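Local coordinates for protein pectate lyase 1 (Juniperus ashei, PDB 1PXZ) that cleaves pectate, the polygalacturonan of plant cell walls, by calcium-dependent elimination with low activity, and is the major allergen of mountain cedar pollen, at residues A[257-262]-A[294-299]; A[73-78]-A[95-100]; A[219-224]-A[242-247]. All blocks are in the same frame, centred on the assembly; numbering follows the deposited sequence.

Contact 1: A[257-262]-A[294-299]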
loop_
_atom_site.group_PDB
_atom_site.type_symbol
_atom_site.label_atom_id
_atom_site.label_comp_id
_atom_site.label_asym_id
_atom_site.label_seq_id
_atom_site.Cartn_x
_atom_site.Cartn_y
_atom_site.Cartn_z
ATOM N N SER A 257 1.178 19.984 5.640
ATOM C CA SER A 257 1.616 19.847 7.028
ATOM C C SER A 257 2.984 19.176 7.125
ATOM O O SER A 257 3.190 18.236 7.892
ATOM C CB SER A 257 0.556 19.095 7.831
ATOM O OG SER A 257 -0.693 19.788 7.788
ATOM N N ASN A 258 3.938 19.684 6.359
ATOM C CA ASN A 258 5.348 19.373 6.542
ATOM C C ASN A 258 5.647 17.891 6.608
ATOM O O ASN A 258 6.211 17.416 7.596
ATOM C CB ASN A 258 5.842 20.026 7.847
ATOM C CG ASN A 258 7.316 19.923 8.149
ATOM O OD1 ASN A 258 7.726 19.988 9.320
ATOM N ND2 ASN A 258 8.188 19.760 7.184
ATOM N N PRO A 259 5.324 17.126 5.580
ATOM C CA PRO A 259 5.844 15.750 5.548
ATOM C C PRO A 259 7.291 15.820 5.072
ATOM O O PRO A 259 7.696 16.770 4.382
ATOM C CB PRO A 259 4.934 15.083 4.501
ATOM C CG PRO A 259 4.721 16.197 3.521
ATOM C CD PRO A 259 4.544 17.438 4.379
ATOM N N THR A 260 8.057 14.806 5.437
ATOM C CA THR A 260 9.381 14.562 4.898
ATOM C C THR A 260 9.244 13.532 3.783
ATOM O O THR A 260 8.808 12.413 4.019
ATOM C CB THR A 260 10.360 14.061 5.988
ATOM O OG1 THR A 260 10.420 15.119 6.963
ATOM C CG2 THR A 260 11.751 13.826 5.426
ATOM N N ILE A 261 9.614 13.929 2.583
ATOM C CA ILE A 261 9.506 13.080 1.410
ATOM C C ILE A 261 10.870 12.886 0.773
ATOM O O ILE A 261 11.469 13.832 0.290
ATOM C CB ILE A 261 8.497 13.668 0.389
ATOM C CG1 ILE A 261 7.122 13.846 1.023
ATOM C CG2 ILE A 261 8.511 12.798 -0.857
ATOM C CD1 ILE A 261 6.056 14.522 0.176
ATOM N N LEU A 262 11.337 11.643 0.793
ATOM C CA LEU A 262 12.611 11.242 0.243
ATOM C C LEU A 262 12.386 10.430 -1.025
ATOM O O LEU A 262 12.144 9.227 -0.990
ATOM C CB LEU A 262 13.443 10.489 1.283
ATOM C CG LEU A 262 13.540 11.217 2.646
ATOM C CD1 LEU A 262 14.461 10.449 3.583
ATOM C CD2 LEU A 262 14.022 12.654 2.477
ATOM N N TRP A 294 10.151 22.552 4.492
ATOM C CA TRP A 294 9.838 21.113 4.365
ATOM C C TRP A 294 10.963 20.373 3.673
ATOM O O TRP A 294 11.579 20.794 2.706
ATOM C CB TRP A 294 8.537 20.953 3.579
ATOM C CG TRP A 294 7.321 21.577 4.163
ATOM C CD1 TRP A 294 7.176 22.289 5.311
ATOM C CD2 TRP A 294 6.011 21.513 3.553
ATOM N NE1 TRP A 294 5.855 22.675 5.466
ATOM C CE2 TRP A 294 5.125 22.213 4.399
ATOM C CE3 TRP A 294 5.543 20.923 2.377
ATOM C CZ2 TRP A 294 3.764 22.346 4.103
ATOM C CZ3 TRP A 294 4.188 21.056 2.082
ATOM C CH2 TRP A 294 3.324 21.762 2.942
ATOM N N VAL A 295 11.296 19.168 4.125
ATOM C CA VAL A 295 12.452 18.509 3.535
ATOM C C VAL A 295 11.923 17.521 2.490
ATOM O O VAL A 295 11.473 16.435 2.844
ATOM C CB VAL A 295 13.296 17.808 4.601
ATOM C CG1 VAL A 295 14.356 16.930 3.947
ATOM C CG2 VAL A 295 13.974 18.821 5.531
ATOM N N TRP A 296 11.945 17.976 1.246
ATOM C CA TRP A 296 11.516 17.161 0.115
ATOM C C TRP A 296 12.704 16.984 -0.817
ATOM O O TRP A 296 13.085 17.918 -1.520
ATOM C CB TRP A 296 10.345 17.790 -0.634
ATOM C CG TRP A 296 9.044 17.822 0.105
ATOM C CD1 TRP A 296 8.806 17.728 1.437
ATOM C CD2 TRP A 296 7.746 17.970 -0.508
ATOM N NE1 TRP A 296 7.471 17.804 1.711
ATOM C CE2 TRP A 296 6.798 17.952 0.520
ATOM C CE3 TRP A 296 7.312 18.113 -1.837
ATOM C CZ2 TRP A 296 5.429 18.071 0.275
ATOM C CZ3 TRP A 296 5.946 18.230 -2.086
ATOM C CH2 TRP A 296 5.023 18.206 -1.022
ATOM N N ARG A 297 13.293 15.794 -0.827
ATOM C CA ARG A 297 14.503 15.559 -1.590
ATOM C C ARG A 297 14.303 14.626 -2.786
ATOM O O ARG A 297 13.503 13.683 -2.722
ATOM C CB ARG A 297 15.590 14.944 -0.708
ATOM C CG ARG A 297 15.757 15.595 0.651
ATOM C CD ARG A 297 17.208 15.444 1.110
ATOM N NE ARG A 297 17.560 14.055 1.388
ATOM C CZ ARG A 297 17.611 13.577 2.630
ATOM N NH1 ARG A 297 17.327 14.407 3.630
ATOM N NH2 ARG A 297 17.933 12.309 2.863
ATOM N N SER A 298 15.039 14.928 -3.853
ATOM C CA SER A 298 15.061 14.081 -5.047
ATOM C C SER A 298 16.493 13.625 -5.311
ATOM O O SER A 298 17.366 14.470 -5.554
ATOM C CB SER A 298 14.489 14.833 -6.249
ATOM O OG SER A 298 14.774 14.167 -7.465
ATOM N N THR A 299 16.758 12.325 -5.254
ATOM C CA THR A 299 18.081 11.762 -5.457
ATOM C C THR A 299 18.121 10.715 -6.552
ATOM O O THR A 299 17.411 9.707 -6.404
ATOM C CB THR A 299 18.558 11.082 -4.147
ATOM O OG1 THR A 299 18.419 12.039 -3.075
ATOM C CG2 THR A 299 20.011 10.665 -4.235
HETATM O O HOH W 1 9.935 18.134 6.462
#
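The carbonyl oxygen of Pro259 accepts the indole N-H of Trp296, with NE1 and O 2.9 Å apart. This bond is bent, 130° at the hydrogen, and the donor stands above the carbonyl plane. Water 1 adds a weak bond to the same oxygen, also joins Thr260 OG1, and accepts the N-H of Val295 at 2.9 Å from its N, so it bridges the two segments just before regular pairing begins. From there the backbones run parallel: Ile261 N donates to Val295 O, and Arg297 N to Ile261 O at 2.9 Å. The CA of Asn258 sits over the five-membered ring of Trp294, 3.5 Å from its centroid, and CD1 of Ile261 lies over the six-membered ring of Trp296, 3.7 Å from its centroid, both CH-pi contacts. Ile261 reaches that ring through an extended CG1 branch (chi2 175°). On the other side of the sheet, Leu262 CD2 rests over the centre of the Arg297 guanidinium, 3.7 Å from CZ. Strand 260-264 is flanked by 296-299 and, through backbone bonds of Thr260 and Leu262, by 237-241, while both tryptophans lean on strand 280-282.

Contact 2: A[73-78]-A[95-100]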
loop_
_atom_site.group_PDB
_atom_site.type_symbol
_atom_site.label_atom_id
_atom_site.label_comp_id
_atom_site.label_asym_id
_atom_site.label_seq_id
_atom_site.Cartn_x
_atom_site.Cartn_y
_atom_site.Cartn_z
ATOM N N SER A 73 -8.506 -21.661 -2.877
ATOM C CA SER A 73 -8.577 -22.964 -3.532
ATOM C C SER A 73 -8.838 -22.861 -5.022
ATOM O O SER A 73 -8.678 -23.794 -5.817
ATOM C CB SER A 73 -9.692 -23.798 -2.878
ATOM O OG SER A 73 -10.946 -23.260 -3.296
ATOM N N GLN A 74 -9.263 -21.710 -5.504
ATOM C CA GLN A 74 -9.599 -21.545 -6.903
ATOM C C GLN A 74 -9.645 -20.066 -7.268
ATOM O O GLN A 74 -9.660 -19.234 -6.363
ATOM C CB GLN A 74 -10.994 -22.147 -7.161
ATOM C CG GLN A 74 -12.078 -21.293 -6.541
ATOM C CD GLN A 74 -13.486 -21.607 -7.005
ATOM O OE1 GLN A 74 -14.096 -20.871 -7.793
ATOM N NE2 GLN A 74 -14.012 -22.717 -6.486
ATOM N N ASN A 75 -9.706 -19.788 -8.566
ATOM C CA ASN A 75 -9.988 -18.392 -8.919
ATOM C C ASN A 75 -11.291 -17.965 -8.258
ATOM O O ASN A 75 -12.259 -18.746 -8.205
ATOM C CB ASN A 75 -10.126 -18.233 -10.429
ATOM C CG ASN A 75 -8.883 -18.486 -11.235
ATOM O OD1 ASN A 75 -8.932 -18.583 -12.468
ATOM N ND2 ASN A 75 -7.739 -18.597 -10.597
ATOM N N MET A 76 -11.366 -16.733 -7.775
ATOM C CA MET A 76 -12.542 -16.259 -7.066
ATOM C C MET A 76 -12.784 -14.770 -7.278
ATOM O O MET A 76 -11.845 -14.008 -7.036
ATOM C CB MET A 76 -12.341 -16.468 -5.559
ATOM C CG MET A 76 -12.631 -17.889 -5.123
ATOM S SD MET A 76 -12.470 -18.043 -3.323
ATOM C CE MET A 76 -12.541 -19.843 -3.228
ATOM N N ASN A 77 -13.979 -14.382 -7.701
ATOM C CA ASN A 77 -14.415 -12.995 -7.558
ATOM C C ASN A 77 -15.263 -12.894 -6.302
ATOM O O ASN A 77 -16.332 -13.523 -6.238
ATOM C CB ASN A 77 -15.186 -12.496 -8.780
ATOM C CG ASN A 77 -14.365 -12.708 -10.033
ATOM O OD1 ASN A 77 -13.146 -12.567 -9.998
ATOM N ND2 ASN A 77 -14.979 -13.076 -11.152
ATOM N N ILE A 78 -14.788 -12.149 -5.315
ATOM C CA ILE A 78 -15.540 -12.090 -4.056
ATOM C C ILE A 78 -16.160 -10.714 -3.877
ATOM O O ILE A 78 -15.479 -9.690 -4.004
ATOM C CB ILE A 78 -14.642 -12.423 -2.844
ATOM C CG1 ILE A 78 -14.131 -13.858 -2.797
ATOM C CG2 ILE A 78 -15.370 -12.037 -1.561
ATOM C CD1 ILE A 78 -12.964 -14.109 -1.867
ATOM N N ARG A 95 -1.256 -15.789 -4.491
ATOM C CA ARG A 95 -0.460 -16.528 -5.456
ATOM C C ARG A 95 -1.143 -17.862 -5.759
ATOM O O ARG A 95 -1.556 -18.515 -4.805
ATOM C CB ARG A 95 0.971 -16.809 -4.963
ATOM C CG ARG A 95 1.797 -15.491 -4.953
ATOM C CD ARG A 95 3.134 -15.763 -4.260
ATOM N NE ARG A 95 2.948 -16.176 -2.864
ATOM C CZ ARG A 95 3.941 -16.469 -2.029
ATOM N NH1 ARG A 95 5.204 -16.395 -2.456
ATOM N NH2 ARG A 95 3.686 -16.842 -0.778
ATOM N N GLY A 96 -1.208 -18.175 -7.048
ATOM C CA GLY A 96 -1.720 -19.486 -7.418
ATOM C C GLY A 96 -3.190 -19.421 -7.762
ATOM O O GLY A 96 -3.791 -20.409 -8.177
ATOM N N ALA A 97 -3.796 -18.258 -7.600
ATOM C CA ALA A 97 -5.181 -18.055 -8.000
ATOM C C ALA A 97 -5.416 -16.622 -8.480
ATOM O O ALA A 97 -4.658 -15.701 -8.170
ATOM C CB ALA A 97 -6.142 -18.344 -6.850
ATOM N N ASP A 98 -6.503 -16.483 -9.242
ATOM C CA ASP A 98 -6.944 -15.153 -9.653
ATOM C C ASP A 98 -8.012 -14.688 -8.682
ATOM O O ASP A 98 -9.166 -15.065 -8.912
ATOM C CB ASP A 98 -7.553 -15.186 -11.050
ATOM C CG ASP A 98 -6.544 -15.582 -12.109
ATOM O OD1 ASP A 98 -5.333 -15.440 -11.824
ATOM O OD2 ASP A 98 -6.967 -16.025 -13.201
ATOM N N VAL A 99 -7.608 -13.919 -7.684
ATOM C CA VAL A 99 -8.527 -13.425 -6.665
ATOM C C VAL A 99 -8.825 -11.947 -6.861
ATOM O O VAL A 99 -7.885 -11.155 -6.903
ATOM C CB VAL A 99 -7.880 -13.628 -5.285
ATOM C CG1 VAL A 99 -8.795 -13.129 -4.189
ATOM C CG2 VAL A 99 -7.521 -15.105 -5.185
ATOM N N HIS A 100 -10.101 -11.632 -6.987
ATOM C CA HIS A 100 -10.597 -10.289 -7.220
ATOM C C HIS A 100 -11.567 -9.934 -6.106
ATOM O O HIS A 100 -12.581 -10.628 -5.981
ATOM C CB HIS A 100 -11.289 -10.154 -8.577
ATOM C CG HIS A 100 -10.384 -10.242 -9.766
ATOM N ND1 HIS A 100 -9.770 -11.386 -10.201
ATOM C CD2 HIS A 100 -9.970 -9.285 -10.634
ATOM C CE1 HIS A 100 -9.036 -11.142 -11.262
ATOM N NE2 HIS A 100 -9.140 -9.854 -11.553
HETATM O O HOH W 2 -11.371 -14.505 -10.479
#
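Two successive coils of the parallel beta-helix meet here, strand 76-78 of one lying beside the start of strand 99-102 of the next. Met76 bonds through both its backbone N and its O: the N donates to Asp98 O at 3.0 Å, and the O accepts the N-H of His100 at 2.9 Å. The third bond, from Ile78 N to His100 O, is the shortest at 2.8 Å and nearly straight. The first is less well aimed, its donor tilted 34° from the carbonyl plane of Asp98. Asp98 O has a second donor in water 2, which also donates to Asn77 OD1, 2.7 Å away, and so ties a side chain to the neighbouring backbone. That amide oxygen comes to 3.4 Å from His100 CB; with CG anti to its own carbonyl carbon (chi1 -54°), the Asn77 side chain runs alongside His100, its amide almost perpendicular to the imidazole. Before the strands, the Asn75 amide and the Asp98 carboxylate stack with their planes 19° apart, and Ala97 CB packs 3.7 Å from Gln74 O. His100 in turn stacks on His122 of the following coil, and Asn103 ND2 bonds to the carbonyl oxygens of both Ile78 and His100. Parallel pairing of strands from successive coils is characteristic of the parallel beta-helix, the fold of the pectate lyases.

Contact 3: A[219-224]-A[242-247]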
loop_
_atom_site.group_PDB
_atom_site.type_symbol
_atom_site.label_atom_id
_atom_site.label_comp_id
_atom_site.label_asym_id
_atom_site.label_seq_id
_atom_site.Cartn_x
_atom_site.Cartn_y
_atom_site.Cartn_z
ATOM N N PHE A 219 9.231 0.156 -5.609
ATOM C CA PHE A 219 9.120 -0.753 -6.740
ATOM C C PHE A 219 7.681 -0.875 -7.256
ATOM O O PHE A 219 7.300 -1.918 -7.810
ATOM C CB PHE A 219 9.663 -2.143 -6.396
ATOM C CG PHE A 219 10.998 -2.121 -5.659
ATOM C CD1 PHE A 219 12.119 -1.659 -6.318
ATOM C CD2 PHE A 219 11.089 -2.569 -4.351
ATOM C CE1 PHE A 219 13.347 -1.631 -5.655
ATOM C CE2 PHE A 219 12.302 -2.517 -3.672
ATOM C CZ PHE A 219 13.417 -2.034 -4.334
ATOM N N ASN A 220 6.892 0.170 -7.102
ATOM C CA ASN A 220 5.510 0.172 -7.573
ATOM C C ASN A 220 5.433 0.719 -8.995
ATOM O O ASN A 220 6.272 1.538 -9.381
ATOM C CB ASN A 220 4.599 1.006 -6.674
ATOM C CG ASN A 220 4.617 0.581 -5.223
ATOM O OD1 ASN A 220 5.238 1.206 -4.360
ATOM N ND2 ASN A 220 3.915 -0.508 -4.931
ATOM N N GLN A 221 4.432 0.265 -9.732
ATOM C CA GLN A 221 4.109 0.821 -11.039
ATOM C C GLN A 221 2.933 1.766 -10.836
ATOM O O GLN A 221 1.847 1.309 -10.473
ATOM C CB GLN A 221 3.767 -0.266 -12.080
ATOM C CG GLN A 221 3.223 0.370 -13.371
ATOM C CD GLN A 221 4.309 1.165 -14.101
ATOM O OE1 GLN A 221 5.428 0.718 -14.293
ATOM N NE2 GLN A 221 3.981 2.371 -14.538
ATOM N N PHE A 222 3.124 3.068 -11.040
ATOM C CA PHE A 222 2.045 4.028 -10.870
ATOM C C PHE A 222 1.459 4.406 -12.216
ATOM O O PHE A 222 2.048 5.207 -12.967
ATOM C CB PHE A 222 2.569 5.290 -10.166
ATOM C CG PHE A 222 2.739 5.085 -8.671
ATOM C CD1 PHE A 222 1.647 4.918 -7.842
ATOM C CD2 PHE A 222 4.004 5.077 -8.129
ATOM C CE1 PHE A 222 1.799 4.743 -6.471
ATOM C CE2 PHE A 222 4.183 4.878 -6.755
ATOM C CZ PHE A 222 3.086 4.689 -5.941
ATOM N N GLY A 223 0.305 3.838 -12.545
ATOM C CA GLY A 223 -0.274 4.108 -13.848
ATOM C C GLY A 223 -0.280 2.917 -14.773
ATOM O O GLY A 223 0.197 1.810 -14.444
ATOM N N PRO A 224 -0.837 3.036 -15.986
ATOM C CA PRO A 224 -1.378 4.260 -16.561
ATOM C C PRO A 224 -2.694 4.761 -15.974
ATOM O O PRO A 224 -3.367 4.013 -15.266
ATOM C CB PRO A 224 -1.708 3.867 -18.017
ATOM C CG PRO A 224 -1.055 2.562 -18.260
ATOM C CD PRO A 224 -0.948 1.885 -16.920
ATOM N N ASN A 242 12.596 3.817 -6.289
ATOM C CA ASN A 242 12.578 2.907 -7.429
ATOM C C ASN A 242 11.154 2.524 -7.857
ATOM O O ASN A 242 10.853 1.361 -8.141
ATOM C CB ASN A 242 13.389 1.662 -7.110
ATOM C CG ASN A 242 14.873 1.906 -7.334
ATOM O OD1 ASN A 242 15.321 2.842 -8.008
ATOM N ND2 ASN A 242 15.638 1.012 -6.753
ATOM N N ASN A 243 10.296 3.548 -7.917
ATOM C CA ASN A 243 8.972 3.353 -8.511
ATOM C C ASN A 243 8.944 3.887 -9.941
ATOM O O ASN A 243 9.762 4.742 -10.268
ATOM C CB ASN A 243 7.912 4.091 -7.705
ATOM C CG ASN A 243 7.962 3.837 -6.211
ATOM O OD1 ASN A 243 8.554 4.570 -5.412
ATOM N ND2 ASN A 243 7.283 2.759 -5.838
ATOM N N ASN A 244 8.016 3.424 -10.767
ATOM C CA ASN A 244 7.909 3.857 -12.168
ATOM C C ASN A 244 6.615 4.610 -12.392
ATOM O O ASN A 244 5.531 4.091 -12.080
ATOM C CB ASN A 244 7.992 2.614 -13.057
ATOM C CG ASN A 244 8.283 2.896 -14.510
ATOM O OD1 ASN A 244 8.973 3.861 -14.844
ATOM N ND2 ASN A 244 7.771 2.070 -15.416
ATOM N N TYR A 245 6.653 5.838 -12.910
ATOM C CA TYR A 245 5.454 6.641 -13.035
ATOM C C TYR A 245 5.122 6.913 -14.512
ATOM O O TYR A 245 5.936 7.514 -15.208
ATOM C CB TYR A 245 5.571 7.993 -12.323
ATOM C CG TYR A 245 5.660 7.995 -10.816
ATOM C CD1 TYR A 245 6.881 7.632 -10.220
ATOM C CD2 TYR A 245 4.598 8.342 -9.998
ATOM C CE1 TYR A 245 6.990 7.629 -8.843
ATOM C CE2 TYR A 245 4.697 8.349 -8.608
ATOM C CZ TYR A 245 5.918 7.980 -8.060
ATOM O OH TYR A 245 6.068 7.960 -6.685
ATOM N N ASP A 246 3.941 6.495 -14.942
ATOM C CA ASP A 246 3.297 6.937 -16.168
ATOM C C ASP A 246 2.753 8.349 -15.987
ATOM O O ASP A 246 2.688 8.823 -14.865
ATOM C CB ASP A 246 2.114 6.025 -16.538
ATOM C CG ASP A 246 2.565 4.658 -17.000
ATOM O OD1 ASP A 246 3.467 4.591 -17.878
ATOM O OD2 ASP A 246 2.028 3.630 -16.510
ATOM N N PRO A 247 2.374 9.047 -17.053
ATOM C CA PRO A 247 1.767 10.367 -16.908
ATOM C C PRO A 247 0.572 10.384 -15.956
ATOM O O PRO A 247 -0.371 9.625 -16.163
ATOM C CB PRO A 247 1.324 10.703 -18.347
ATOM C CG PRO A 247 2.310 9.959 -19.203
ATOM C CD PRO A 247 2.579 8.658 -18.465
HETATM O O HOH W 3 1.409 8.072 -12.597
#
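Phe222 overlaps the ring of Tyr245 in an offset stack, centroids 4.7 Å apart and planes at 22°. Phe222 CD2 does the touching, 3.4 Å from Tyr245 CE2, over one face of the tyrosine ring and offset toward its rim. Both side chains have CG anti to the carbonyl carbon, which points them the same way. The Phe222 ring also meets that of Phe192, and the Tyr245 ring that of Phe268, while the tyrosine OH bonds to Met230 O. Three backbone bonds hold the two segments in parallel register: Asn244 N to Asn220 O, Phe222 N to Asn244 O at 2.8 Å, and Asp246 N to Phe222 O. On the opposite side of the sheet from the rings, Gln221 bends at chi2 (68°) so that OE1 receives Asn244 ND2 at 2.9 Å on a lone pair, the two amides nearly perpendicular. Gln221 NE2 meanwhile lies 3.0 Å from Asp246 OD2. Just before the strands, the amides of Asn220 and Asn243 lie side by side, almost coplanar. Rows of aromatic and asparagine side chains at matching positions on successive coils are characteristic of the pectate lyase parallel beta-helix.

All three contacts join strands of neighbouring coils of one parallel beta-helix. Contacts 2 and 3 lie on the run of paired strands 76-78, 99-102, 122-124, 167-169, 185-195, 221-222 and 244-245, contact 1 on 237-241, 260-264 and 296-299. Along the chain and the helix alike, contact 2 comes first, then contact 3, then contact 1. Contacts 2 and 1 lie on opposite sides of the chain's centre, their own centres 39 Å apart; contact 3 is about 25 Å from contact 2 and 19 Å from contact 1, centre to centre. Contacts 3 and 1 are nearer to Arg229, the predicted active-site residue. All three contacts include part of an experimentally mapped IgE-binding region, so such regions are spread along the helix.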